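Local atomic coordinates of TRAP-type C4-dicarboxylate:H+ symport system substrate-binding component DctP (Shewanella oneidensis, PDB entry 4MX6), a protein that binds succinate and, as the solute-binding component of a TRAP system, probably delivers C4-dicarboxylates from the periplasm to the membrane transporter. Residues 74-77 and 78-81; 184-187 and 188-191; 198-201 and 202-206; 286-289 and 290-293. All coordinates share one frame; numbering follows the deposited sequence.

Contact 1: 74-77 and 78-81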
ATOM      1  N   VAL A  74      -0.348  -1.318 -19.564  1.00  8.60           N
ATOM      2  CA  VAL A  74      -0.772  -1.177 -18.179  1.00  8.12           C
ATOM      3  C   VAL A  74      -2.101  -1.893 -17.971  1.00  7.85           C
ATOM      4  O   VAL A  74      -3.048  -1.704 -18.731  1.00  9.50           O
ATOM      5  CB  VAL A  74      -0.910   0.317 -17.797  1.00  8.50           C
ATOM      6  CG1 VAL A  74      -1.440   0.477 -16.383  1.00  8.86           C
ATOM      7  CG2 VAL A  74       0.431   1.036 -17.940  1.00  8.86           C
ATOM      8  N   PHE A  75      -2.173  -2.691 -16.900  1.00  7.88           N
ATOM      9  CA  PHE A  75      -3.334  -3.521 -16.605  1.00  7.96           C
ATOM     10  C   PHE A  75      -3.818  -3.212 -15.196  1.00  8.09           C
ATOM     11  O   PHE A  75      -3.308  -3.778 -14.226  1.00  8.44           O
ATOM     12  CB  PHE A  75      -2.967  -5.007 -16.719  1.00  8.99           C
ATOM     13  CG  PHE A  75      -2.405  -5.388 -18.059  1.00 10.11           C
ATOM     14  CD1 PHE A  75      -1.042  -5.292 -18.308  1.00 10.80           C
ATOM     15  CD2 PHE A  75      -3.228  -5.849 -19.072  1.00 12.29           C
ATOM     16  CE1 PHE A  75      -0.520  -5.636 -19.539  1.00 11.88           C
ATOM     17  CE2 PHE A  75      -2.698  -6.194 -20.314  1.00 13.33           C
ATOM     18  CZ  PHE A  75      -1.349  -6.082 -20.533  1.00 12.69           C
ATOM     19  N   PRO A  76      -4.788  -2.292 -15.053  1.00  8.32           N
ATOM     20  CA  PRO A  76      -5.281  -1.901 -13.728  1.00  8.32           C
ATOM     21  C   PRO A  76      -6.324  -2.889 -13.203  1.00  8.21           C
ATOM     22  O   PRO A  76      -6.708  -3.829 -13.916  1.00  8.87           O
ATOM     23  CB  PRO A  76      -5.945  -0.552 -14.012  1.00  8.94           C
ATOM     24  CG  PRO A  76      -6.530  -0.741 -15.394  1.00 10.04           C
ATOM     25  CD  PRO A  76      -5.475  -1.551 -16.132  1.00  9.73           C
ATOM     26  N   ASN A  77      -6.776  -2.681 -11.973  1.00  8.42           N
ATOM     27  CA  ASN A  77      -7.969  -3.368 -11.465  1.00  9.73           C
ATOM     28  C   ASN A  77      -7.873  -4.890 -11.462  1.00  8.89           C
ATOM     29  O   ASN A  77      -8.895  -5.564 -11.592  1.00 10.77           O
ATOM     30  CB  ASN A  77      -9.198  -3.009 -12.317  1.00 12.46           C
ATOM     31  CG  ASN A  77      -9.582  -1.568 -12.217  1.00 14.87           C
ATOM     32  OD1 ASN A  77      -9.805  -1.067 -11.122  1.00 15.02           O
ATOM     33  ND2 ASN A  77      -9.699  -0.889 -13.363  1.00 16.19           N
ATOM     34  N   SER A  78      -6.670  -5.426 -11.305  1.00  8.07           N
ATOM     35  CA  SER A  78      -6.459  -6.873 -11.267  1.00  8.76           C
ATOM     36  C   SER A  78      -6.869  -7.552 -12.580  1.00 10.51           C
ATOM     37  O   SER A  78      -7.127  -8.758 -12.608  1.00 12.12           O
ATOM     38  CB  SER A  78      -7.210  -7.530 -10.090  1.00  9.42           C
ATOM     39  OG  SER A  78      -6.818  -6.986  -8.841  1.00  9.66           O
ATOM     40  N   GLN A  79      -6.904  -6.798 -13.674  1.00 11.18           N
ATOM     41  CA  GLN A  79      -7.384  -7.353 -14.941  1.00 13.69           C
ATOM     42  C   GLN A  79      -6.418  -8.393 -15.518  1.00 14.03           C
ATOM     43  O   GLN A  79      -6.839  -9.273 -16.260  1.00 16.23           O
ATOM     44  CB  GLN A  79      -7.650  -6.237 -15.956  1.00 16.60           C
ATOM     45  CG  GLN A  79      -8.818  -5.322 -15.584  1.00 20.17           C
ATOM     46  CD  GLN A  79      -8.831  -4.027 -16.389  1.00 23.26           C
ATOM     47  OE1 GLN A  79      -8.072  -3.875 -17.352  1.00 24.94           O
ATOM     48  NE2 GLN A  79      -9.686  -3.081 -15.989  1.00 24.13           N
ATOM     49  N   LEU A  80      -5.132  -8.286 -15.195  1.00 12.48           N
ATOM     50  CA  LEU A  80      -4.156  -9.281 -15.636  1.00 12.77           C
ATOM     51  C   LEU A  80      -3.720 -10.181 -14.471  1.00 11.77           C
ATOM     52  O   LEU A  80      -3.931 -11.392 -14.515  1.00 13.98           O
ATOM     53  CB  LEU A  80      -2.950  -8.619 -16.300  1.00 14.54           C
ATOM     54  CG  LEU A  80      -1.963  -9.585 -16.969  1.00 15.72           C
ATOM     55  CD1 LEU A  80      -2.620 -10.320 -18.136  1.00 17.28           C
ATOM     56  CD2 LEU A  80      -0.724  -8.833 -17.421  1.00 16.22           C
ATOM     57  N   PHE A  81      -3.111  -9.584 -13.450  1.00 10.43           N
ATOM     58  CA  PHE A  81      -2.740 -10.292 -12.227  1.00  9.60           C
ATOM     59  C   PHE A  81      -3.289  -9.537 -11.026  1.00  8.81           C
ATOM     60  O   PHE A  81      -3.377  -8.300 -11.030  1.00  9.16           O
ATOM     61  CB  PHE A  81      -1.219 -10.470 -12.131  1.00 10.52           C
ATOM     62  CG  PHE A  81      -0.662 -11.270 -13.263  1.00 11.62           C
ATOM     63  CD1 PHE A  81      -1.012 -12.598 -13.414  1.00 12.67           C
ATOM     64  CD2 PHE A  81       0.174 -10.689 -14.201  1.00 12.62           C
ATOM     65  CE1 PHE A  81      -0.530 -13.338 -14.474  1.00 13.70           C
ATOM     66  CE2 PHE A  81       0.663 -11.431 -15.261  1.00 13.54           C
ATOM     67  CZ  PHE A  81       0.309 -12.748 -15.397  1.00 13.92           C
TER
HETATM   68  O   HOH W   1      -3.760  -6.457 -13.408  1.00  9.39           O
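The apolar part of this turn belongs to F75 and L80. L80 lays one methyl, CD2, over a face of the phenyl ring, 3.8 Å from the F75 ring centroid and only 16° off the normal, a CH-pi contact displaced toward the rim beside CD1 and CE1. Behind it the two side chains meet at their roots, F75 CB to L80 CB at 3.6 Å. L80 has CG anti to its backbone N (chi1 -172°), which carries the branch across to the ring.

Van der Waals contact also ties Q79 to P76. Q79 runs back over the turn, CG at 3.1 Å from P76 O, and its OE1 ends 3.7 Å from P76 CD, beside the proline ring.

The polar part is backbone. Q79 N donates to P76 O at 3.0 Å, reaching the oxygen from a position tilted 34° out of the carbonyl plane. Water 1 fills the bend beyond: it accepts from L80 N at 2.9 Å and lies in donating position to F75 O and F81 O, with more acceptors around it than it has protons.

N77 and S78 both take left-handed helical backbone angles. With the P76–Q79 bond this makes a type I' beta turn, set where parallel strand 70-75 ends, the side chain of S78 about 8 Å from the bound succinate.

Contact 2: 184-187 and 188-191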
ATOM      1  N   ASP A 184       0.668 -10.908   8.291  1.00  8.80           N
ATOM      2  CA  ASP A 184       0.571 -11.341   9.684  1.00  9.62           C
ATOM      3  C   ASP A 184       0.530 -10.155  10.663  1.00  8.76           C
ATOM      4  O   ASP A 184      -0.080 -10.245  11.733  1.00  8.85           O
ATOM      5  CB  ASP A 184       1.760 -12.228  10.067  1.00 11.67           C
ATOM      6  CG  ASP A 184       1.739 -13.589   9.400  1.00 15.12           C
ATOM      7  OD1 ASP A 184       0.657 -14.052   8.997  1.00 15.44           O
ATOM      8  OD2 ASP A 184       2.823 -14.218   9.335  1.00 17.73           O
ATOM      9  N   VAL A 185       1.217  -9.063  10.333  1.00  7.78           N
ATOM     10  CA  VAL A 185       1.208  -7.908  11.224  1.00  8.22           C
ATOM     11  C   VAL A 185      -0.202  -7.303  11.257  1.00  7.18           C
ATOM     12  O   VAL A 185      -0.703  -6.953  12.333  1.00  7.95           O
ATOM     13  CB  VAL A 185       2.240  -6.833  10.799  1.00  8.63           C
ATOM     14  CG1 VAL A 185       2.105  -5.600  11.676  1.00  9.11           C
ATOM     15  CG2 VAL A 185       3.666  -7.376  10.878  1.00  9.85           C
ATOM     16  N   LEU A 186      -0.844  -7.180  10.092  1.00  7.10           N
ATOM     17  CA  LEU A 186      -2.178  -6.585  10.057  1.00  7.07           C
ATOM     18  C   LEU A 186      -3.205  -7.495  10.731  1.00  7.25           C
ATOM     19  O   LEU A 186      -4.119  -7.017  11.396  1.00  7.62           O
ATOM     20  CB  LEU A 186      -2.576  -6.214   8.626  1.00  6.82           C
ATOM     21  CG  LEU A 186      -1.596  -5.232   7.984  1.00  7.69           C
ATOM     22  CD1 LEU A 186      -2.037  -4.927   6.571  1.00  8.73           C
ATOM     23  CD2 LEU A 186      -1.465  -3.947   8.797  1.00  7.91           C
ATOM     24  N   ALA A 187      -3.041  -8.809  10.611  1.00  7.71           N
ATOM     25  CA  ALA A 187      -3.907  -9.723  11.353  1.00  8.21           C
ATOM     26  C   ALA A 187      -3.725  -9.483  12.855  1.00  8.17           C
ATOM     27  O   ALA A 187      -4.699  -9.412  13.609  1.00  9.02           O
ATOM     28  CB  ALA A 187      -3.606 -11.162  10.996  1.00  9.05           C
ATOM     29  N   ALA A 188      -2.478  -9.363  13.296  1.00  7.95           N
ATOM     30  CA  ALA A 188      -2.187  -9.147  14.706  1.00  8.34           C
ATOM     31  C   ALA A 188      -2.759  -7.819  15.207  1.00  7.99           C
ATOM     32  O   ALA A 188      -3.226  -7.730  16.351  1.00  8.93           O
ATOM     33  CB  ALA A 188      -0.689  -9.213  14.951  1.00  9.30           C
ATOM     34  N   GLN A 189      -2.743  -6.790  14.362  1.00  7.97           N
ATOM     35  CA  GLN A 189      -3.330  -5.506  14.696  1.00  7.84           C
ATOM     36  C   GLN A 189      -4.789  -5.692  15.113  1.00  7.98           C
ATOM     37  O   GLN A 189      -5.242  -5.154  16.117  1.00  8.80           O
ATOM     38  CB  GLN A 189      -3.228  -4.578  13.469  1.00  7.85           C
ATOM     39  CG  GLN A 189      -3.939  -3.263  13.612  1.00  7.76           C
ATOM     40  CD  GLN A 189      -3.843  -2.457  12.342  1.00  7.72           C
ATOM     41  OE1 GLN A 189      -2.900  -1.698  12.141  1.00  8.79           O
ATOM     42  NE2 GLN A 189      -4.798  -2.650  11.454  1.00  8.43           N
ATOM     43  N   PHE A 190      -5.559  -6.430  14.317  1.00  7.90           N
ATOM     44  CA  PHE A 190      -6.961  -6.654  14.661  1.00  9.04           C
ATOM     45  C   PHE A 190      -7.138  -7.649  15.811  1.00  8.97           C
ATOM     46  O   PHE A 190      -8.012  -7.451  16.654  1.00 10.05           O
ATOM     47  CB  PHE A 190      -7.783  -7.004  13.419  1.00  9.07           C
ATOM     48  CG  PHE A 190      -8.000  -5.814  12.524  1.00  8.14           C
ATOM     49  CD1 PHE A 190      -8.887  -4.817  12.899  1.00  9.01           C
ATOM     50  CD2 PHE A 190      -7.275  -5.649  11.353  1.00  8.53           C
ATOM     51  CE1 PHE A 190      -9.063  -3.708  12.120  1.00  9.03           C
ATOM     52  CE2 PHE A 190      -7.463  -4.530  10.561  1.00  9.09           C
ATOM     53  CZ  PHE A 190      -8.361  -3.571  10.947  1.00  8.96           C
ATOM     54  N   ASP A 191      -6.292  -8.677  15.892  1.00  9.55           N
ATOM     55  CA  ASP A 191      -6.300  -9.573  17.061  1.00 10.93           C
ATOM     56  C   ASP A 191      -6.146  -8.773  18.363  1.00 11.44           C
ATOM     57  O   ASP A 191      -6.722  -9.129  19.391  1.00 12.30           O
ATOM     58  CB  ASP A 191      -5.141 -10.588  17.017  1.00 12.23           C
ATOM     59  CG  ASP A 191      -5.283 -11.648  15.948  1.00 15.28           C
ATOM     60  OD1 ASP A 191      -6.406 -11.940  15.502  1.00 15.29           O
ATOM     61  OD2 ASP A 191      -4.228 -12.215  15.578  1.00 17.49           O
TER
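F190 leans its ring back along the helix toward L186, CD2 coming to 3.4 Å from L186 O at an oblique angle. This is the tight side of the turn. The ring stacks on F178, while L186 itself lies against K159 and E218. Q189 leaves the same side with CG anti to the backbone N (chi1 173°) and an extended chain that carries the amide alongside the end of L186: OE1 is 4.3 Å from L186 CD2, a loose touch, and NE2 is hydrogen-bonded to E218 OE1. A188 is equally enclosed, its CB set against the carbonyls of the preceding turn, 3.4 Å from D184 O and 3.5 Å from V185 O, and facing F322 of helix 305-326.

All of this is helix 184-191, the connection in the beta-alpha-beta unit formed with strands 177-180 and 196-199. A188 N, Q189 N and D191 N give firm i to i+4 bonds, the last reaching A187 O at 2.9 Å and 168°, within the carbonyl plane. The bond from F190 N to L186 O, 3.3 Å, is weak.

Round the other side the packing thins. D191 is exposed at the last turn, and its carboxylate folds back over the carbonyl it already bonds through N, CG 3.3 Å from A187 O, an approach of two acceptor groups that brings no second bond. A187 has just a methyl there, resting on P197. D184 sits partly exposed at the first turn, its OD1 in a salt bridge with K199.

Contact 3: 198-201 and 202-206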
ATOM      1  N   VAL A 198      -9.412 -11.216   8.414  0.55  9.56           N
ATOM      2  CA  VAL A 198      -9.627 -12.131   7.300  0.55 10.07           C
ATOM      3  C   VAL A 198      -8.744 -11.658   6.131  0.55  9.38           C
ATOM      4  O   VAL A 198      -8.938 -10.558   5.623  0.55  9.19           O
ATOM      5  CB  VAL A 198     -11.129 -12.135   6.876  0.55 11.89           C
ATOM      6  CG1 VAL A 198     -11.375 -13.144   5.775  0.55 13.21           C
ATOM      7  CG2 VAL A 198     -12.053 -12.408   8.077  0.55 12.50           C
ATOM      8  N   LYS A 199      -7.750 -12.451   5.722  1.00  9.42           N
ATOM      9  CA  LYS A 199      -6.885 -12.064   4.613  1.00  9.23           C
ATOM     10  C   LYS A 199      -7.601 -12.332   3.295  1.00  8.77           C
ATOM     11  O   LYS A 199      -7.985 -13.463   3.022  1.00 10.16           O
ATOM     12  CB  LYS A 199      -5.562 -12.837   4.662  1.00 10.54           C
ATOM     13  CG  LYS A 199      -4.708 -12.569   5.898  1.00 11.55           C
ATOM     14  CD  LYS A 199      -3.478 -13.463   5.928  1.00 13.21           C
ATOM     15  CE  LYS A 199      -2.695 -13.292   7.217  1.00 14.70           C
ATOM     16  NZ  LYS A 199      -1.488 -14.140   7.239  1.00 16.40           N
ATOM     17  N   LYS A 200      -7.768 -11.298   2.479  1.00  8.56           N
ATOM     18  CA  LYS A 200      -8.433 -11.432   1.183  1.00  9.19           C
ATOM     19  C   LYS A 200      -7.802 -10.489   0.171  1.00  8.81           C
ATOM     20  O   LYS A 200      -7.344  -9.414   0.530  1.00  9.24           O
ATOM     21  CB  LYS A 200      -9.929 -11.101   1.286  1.00 10.68           C
ATOM     22  CG  LYS A 200     -10.748 -12.038   2.153  1.00 13.42           C
ATOM     23  CD  LYS A 200     -10.907 -13.394   1.503  1.00 16.54           C
ATOM     24  CE  LYS A 200     -11.735 -14.324   2.359  1.00 19.57           C
ATOM     25  NZ  LYS A 200     -12.036 -15.600   1.662  1.00 21.35           N
ATOM     26  N   PRO A 201      -7.817 -10.866  -1.114  1.00  8.72           N
ATOM     27  CA  PRO A 201      -7.287  -9.973  -2.154  1.00  8.66           C
ATOM     28  C   PRO A 201      -8.138  -8.714  -2.320  1.00  7.93           C
ATOM     29  O   PRO A 201      -9.358  -8.724  -2.107  1.00  8.50           O
ATOM     30  CB  PRO A 201      -7.339 -10.834  -3.409  1.00 10.13           C
ATOM     31  CG  PRO A 201      -8.325 -11.861  -3.128  1.00 11.87           C
ATOM     32  CD  PRO A 201      -8.289 -12.142  -1.670  1.00 10.13           C
ATOM     33  N   PHE A 202      -7.484  -7.646  -2.751  1.00  6.85           N
ATOM     34  CA  PHE A 202      -8.114  -6.346  -2.863  1.00  6.48           C
ATOM     35  C   PHE A 202      -9.341  -6.387  -3.757  1.00  6.89           C
ATOM     36  O   PHE A 202     -10.320  -5.701  -3.485  1.00  7.29           O
ATOM     37  CB  PHE A 202      -7.107  -5.339  -3.400  1.00  6.87           C
ATOM     38  CG  PHE A 202      -7.602  -3.927  -3.432  1.00  6.50           C
ATOM     39  CD1 PHE A 202      -7.944  -3.270  -2.256  1.00  6.72           C
ATOM     40  CD2 PHE A 202      -7.709  -3.240  -4.630  1.00  7.06           C
ATOM     41  CE1 PHE A 202      -8.349  -1.953  -2.284  1.00  6.59           C
ATOM     42  CE2 PHE A 202      -8.108  -1.916  -4.652  1.00  7.32           C
ATOM     43  CZ  PHE A 202      -8.445  -1.279  -3.475  1.00  7.48           C
ATOM     44  N   SER A 203      -9.298  -7.173  -4.829  1.00  7.32           N
ATOM     45  CA  SER A 203     -10.406  -7.213  -5.778  1.00  8.59           C
ATOM     46  C   SER A 203     -11.733  -7.660  -5.165  1.00  8.73           C
ATOM     47  O   SER A 203     -12.794  -7.390  -5.730  1.00 10.33           O
ATOM     48  CB  SER A 203     -10.038  -8.129  -6.940  1.00  9.50           C
ATOM     49  OG  SER A 203      -9.920  -9.471  -6.507  1.00 11.50           O
ATOM     50  N   GLU A 204     -11.686  -8.344  -4.023  1.00  8.93           N
ATOM     51  CA  GLU A 204     -12.898  -8.863  -3.394  1.00  9.99           C
ATOM     52  C   GLU A 204     -13.525  -7.930  -2.366  1.00  9.26           C
ATOM     53  O   GLU A 204     -14.610  -8.189  -1.879  1.00 10.12           O
ATOM     54  CB  GLU A 204     -12.572 -10.173  -2.675  1.00 12.00           C
ATOM     55  CG  GLU A 204     -12.157 -11.313  -3.584  1.00 15.23           C
ATOM     56  CD  GLU A 204     -11.966 -12.616  -2.823  1.00 19.46           C
ATOM     57  OE1 GLU A 204     -12.511 -12.744  -1.715  1.00 21.99           O
ATOM     58  OE2 GLU A 204     -11.277 -13.515  -3.334  1.00 22.53           O
ATOM     59  N   VAL A 205     -12.833  -6.867  -1.988  1.00  8.54           N
ATOM     60  CA  VAL A 205     -13.219  -6.133  -0.793  1.00  8.41           C
ATOM     61  C   VAL A 205     -14.605  -5.503  -0.903  1.00  8.46           C
ATOM     62  O   VAL A 205     -15.410  -5.624   0.016  1.00  8.63           O
ATOM     63  CB  VAL A 205     -12.170  -5.084  -0.403  1.00  8.29           C
ATOM     64  CG1 VAL A 205     -12.629  -4.298   0.802  1.00  8.72           C
ATOM     65  CG2 VAL A 205     -10.850  -5.778  -0.094  1.00  8.58           C
ATOM     66  N   PHE A 206     -14.909  -4.843  -2.013  1.00  8.70           N
ATOM     67  CA  PHE A 206     -16.211  -4.217  -2.145  1.00  9.02           C
ATOM     68  C   PHE A 206     -17.338  -5.235  -1.928  1.00  8.66           C
ATOM     69  O   PHE A 206     -18.279  -4.985  -1.177  1.00  9.12           O
ATOM     70  CB  PHE A 206     -16.403  -3.517  -3.495  1.00  9.98           C
ATOM     71  CG  PHE A 206     -17.788  -2.970  -3.664  1.00  9.76           C
ATOM     72  CD1 PHE A 206     -18.110  -1.704  -3.197  1.00  9.85           C
ATOM     73  CD2 PHE A 206     -18.790  -3.739  -4.224  1.00 11.03           C
ATOM     74  CE1 PHE A 206     -19.396  -1.210  -3.305  1.00 10.44           C
ATOM     75  CE2 PHE A 206     -20.079  -3.247  -4.332  1.00 10.85           C
ATOM     76  CZ  PHE A 206     -20.380  -1.981  -3.876  1.00 11.19           C
TER
HETATM   77  O   HOH W   2     -13.576 -15.012  -0.780  1.00 38.08           O
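The junction from strand 196-199 into helix 205-210, which forms part of the wall of the succinate pocket, turns on P201 and E204. E204 N donates to P201 O at 3.0 Å, entering from well above the carbonyl plane, 44° out of it, and so not along a lone pair.

E204 then doubles back over the proline. Its CG is anti to its own carbonyl carbon (chi1 -65°) and the rest of the chain is extended, which sends the side chain slantwise over the proline and leaves OE2 3.4 Å from P201 CG.

The other oxygen faces K200. That lysine is bent at chi2 (-71°), which brings its CD to 3.7 Å from E204 OE1 but leaves NZ 4.4 Å from the same oxygen, beyond a salt bridge. Water 2 spans the difference: it accepts from K200 NZ at 2.9 Å and donates to E204 OE1 at 2.7 Å. The water joins the two groups by hydrogen bonds, and the opposite charges probably still attract directly across the gap.

On the inner side F202 and V205 are buried, both touching R179, and F202 N is held by D83. K200 O bonds R179 NE, a second-shell grip that probably helps position this succinate-binding arginine. The side chain of F202 comes within about 3 Å of the ligand itself, making the segment a strand-to-helix corner that lines the dicarboxylate site of a TRAP solute-binding protein.

Contact 4: 286-289 and 290-293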
ATOM      1  N   ASN A 286      -6.625  14.411  -0.038  0.55  8.67           N
ATOM      2  CA  ASN A 286      -7.520  15.521   0.279  0.55  9.62           C
ATOM      3  C   ASN A 286      -8.789  15.545  -0.586  0.55  9.04           C
ATOM      4  O   ASN A 286      -9.891  15.708  -0.065  0.55  9.69           O
ATOM      5  CB  ASN A 286      -6.759  16.846   0.180  0.55 11.50           C
ATOM      6  CG  ASN A 286      -5.861  17.102   1.395  0.55 13.95           C
ATOM      7  OD1 ASN A 286      -6.141  16.647   2.507  0.55 15.48           O
ATOM      8  ND2 ASN A 286      -4.778  17.842   1.180  0.55 14.89           N
ATOM      9  N   GLU A 287      -8.643  15.371  -1.897  1.00  8.40           N
ATOM     10  CA  GLU A 287      -9.783  15.435  -2.804  1.00  8.75           C
ATOM     11  C   GLU A 287     -10.806  14.361  -2.508  1.00  8.54           C
ATOM     12  O   GLU A 287     -12.011  14.623  -2.490  1.00  9.27           O
ATOM     13  CB  GLU A 287      -9.336  15.316  -4.268  1.00 10.40           C
ATOM     14  CG  GLU A 287     -10.498  15.355  -5.264  1.00 13.01           C
ATOM     15  CD  GLU A 287     -10.103  15.067  -6.723  1.00 14.86           C
ATOM     16  OE1 GLU A 287      -8.930  14.725  -6.995  1.00 15.82           O
ATOM     17  OE2 GLU A 287     -11.009  15.172  -7.598  1.00 16.04           O
ATOM     18  N   ASP A 288     -10.341  13.136  -2.302  1.00  7.88           N
ATOM     19  CA  ASP A 288     -11.235  12.005  -2.177  1.00  7.68           C
ATOM     20  C   ASP A 288     -11.924  11.962  -0.817  1.00  8.19           C
ATOM     21  O   ASP A 288     -13.073  11.539  -0.736  1.00  9.07           O
ATOM     22  CB  ASP A 288     -10.507  10.695  -2.503  1.00  7.42           C
ATOM     23  CG  ASP A 288     -10.220  10.535  -3.984  1.00  7.96           C
ATOM     24  OD1 ASP A 288     -10.632  11.426  -4.777  1.00  9.23           O
ATOM     25  OD2 ASP A 288      -9.597   9.517  -4.343  1.00  9.16           O
ATOM     26  N   LYS A 289     -11.261  12.419   0.242  1.00  8.41           N
ATOM     27  CA  LYS A 289     -11.946  12.607   1.509  1.00  8.59           C
ATOM     28  C   LYS A 289     -13.137  13.552   1.305  1.00  8.69           C
ATOM     29  O   LYS A 289     -14.256  13.273   1.743  1.00  9.50           O
ATOM     30  CB  LYS A 289     -11.005  13.173   2.576  1.00  9.50           C
ATOM     31  CG  LYS A 289     -11.713  13.462   3.896  1.00 10.83           C
ATOM     32  CD  LYS A 289     -10.774  14.011   4.952  1.00 12.73           C
ATOM     33  CE  LYS A 289     -11.534  14.332   6.217  1.00 14.74           C
ATOM     34  NZ  LYS A 289     -10.640  14.974   7.220  1.00 15.69           N
ATOM     35  N   GLN A 290     -12.909  14.681   0.642  1.00  9.65           N
ATOM     36  CA  GLN A 290     -13.987  15.644   0.413  1.00 10.85           C
ATOM     37  C   GLN A 290     -15.117  15.073  -0.448  1.00 10.18           C
ATOM     38  O   GLN A 290     -16.284  15.318  -0.157  1.00 11.00           O
ATOM     39  CB  GLN A 290     -13.447  16.933  -0.202  1.00 13.23           C
ATOM     40  CG  GLN A 290     -14.469  18.058  -0.234  1.00 16.42           C
ATOM     41  CD  GLN A 290     -14.967  18.423   1.157  1.00 18.68           C
ATOM     42  OE1 GLN A 290     -14.176  18.674   2.065  1.00 19.95           O
ATOM     43  NE2 GLN A 290     -16.277  18.439   1.328  1.00 20.00           N
ATOM     44  N   LEU A 291     -14.787  14.315  -1.489  1.00  9.64           N
ATOM     45  CA  LEU A 291     -15.836  13.723  -2.316  1.00  9.72           C
ATOM     46  C   LEU A 291     -16.690  12.736  -1.523  1.00  9.83           C
ATOM     47  O   LEU A 291     -17.904  12.671  -1.710  1.00 11.03           O
ATOM     48  CB  LEU A 291     -15.241  13.042  -3.543  1.00  9.77           C
ATOM     49  CG  LEU A 291     -14.647  14.012  -4.577  1.00 11.23           C
ATOM     50  CD1 LEU A 291     -13.905  13.258  -5.658  1.00 12.02           C
ATOM     51  CD2 LEU A 291     -15.708  14.907  -5.215  1.00 13.33           C
ATOM     52  N   ILE A 292     -16.061  11.974  -0.630  1.00  9.58           N
ATOM     53  CA  ILE A 292     -16.814  11.067   0.232  1.00  9.64           C
ATOM     54  C   ILE A 292     -17.751  11.852   1.152  1.00 11.03           C
ATOM     55  O   ILE A 292     -18.931  11.523   1.294  1.00 12.01           O
ATOM     56  CB  ILE A 292     -15.873  10.158   1.030  1.00  9.57           C
ATOM     57  CG1 ILE A 292     -15.207   9.160   0.080  1.00  9.68           C
ATOM     58  CG2 ILE A 292     -16.639   9.419   2.132  1.00 10.05           C
ATOM     59  CD1 ILE A 292     -14.033   8.435   0.691  1.00 11.17           C
ATOM     60  N   LEU A 293     -17.240  12.911   1.760  1.00 12.05           N
ATOM     61  CA  LEU A 293     -18.081  13.755   2.598  1.00 14.21           C
ATOM     62  C   LEU A 293     -19.245  14.347   1.787  1.00 15.26           C
ATOM     63  O   LEU A 293     -20.395  14.353   2.252  1.00 16.12           O
ATOM     64  CB  LEU A 293     -17.244  14.855   3.252  1.00 15.50           C
ATOM     65  CG  LEU A 293     -16.158  14.366   4.216  1.00 18.03           C
ATOM     66  CD1 LEU A 293     -15.467  15.554   4.866  1.00 18.89           C
ATOM     67  CD2 LEU A 293     -16.691  13.397   5.273  1.00 20.22           C
TER
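The carboxylates of E287 and D288 share one methyl, CD1 of L291. It comes obliquely to both planes, 4.0 Å from E287 OE2 and 3.9 Å from D288 OD1, squarely over neither. E287 runs alongside L291, pointing the same way, its CG anti to the backbone N (chi1 179°) and its chain straight; D288 crosses the leucine at a slant. The E287 carboxylate is paired through OE1 with K284, and D288 is buried against S222 and Y225. The amide of Q290 turns to D294, its chain bent at chi2.

This is a piece of helix 260-295, the very long helix of the fold, and its i to i+4 bonds run without a break. L291 N to E287 O is 3.0 Å, in the carbonyl plane; Q290 N to N286 O, 3.3 Å, is longer.

I292, buried, presses CG1 to 3.3 Å from D288 O. L293 does the same one residue on, CG 3.3 Å from K289 O. K289 itself is fully extended, which carries its amine to E238 for a salt bridge, with W221 of helix 221-226 beside the side chain.

Overall arrangement
Contact 2 is the most buried of the four and contact 1 lies at the surface, with contacts 3 and 4 between. Contacts 2 and 3 belong to consecutive elements, helix 184-191 and strand 196-199, joined by the D184–K199 salt bridge. Contact 3 also touches contact 1, where S78 packs on S203. Contact 4 stands apart, its nearest atoms about 11 Å from contact 3. Contacts 2 and 4 are both regular helix, ruled by main-chain bonds; contacts 1 and 3 are turns leaving strands, each with one main-chain bond across it and a bridging water, a CH-pi and apolar contact prevailing in the first and charged side chains in the other.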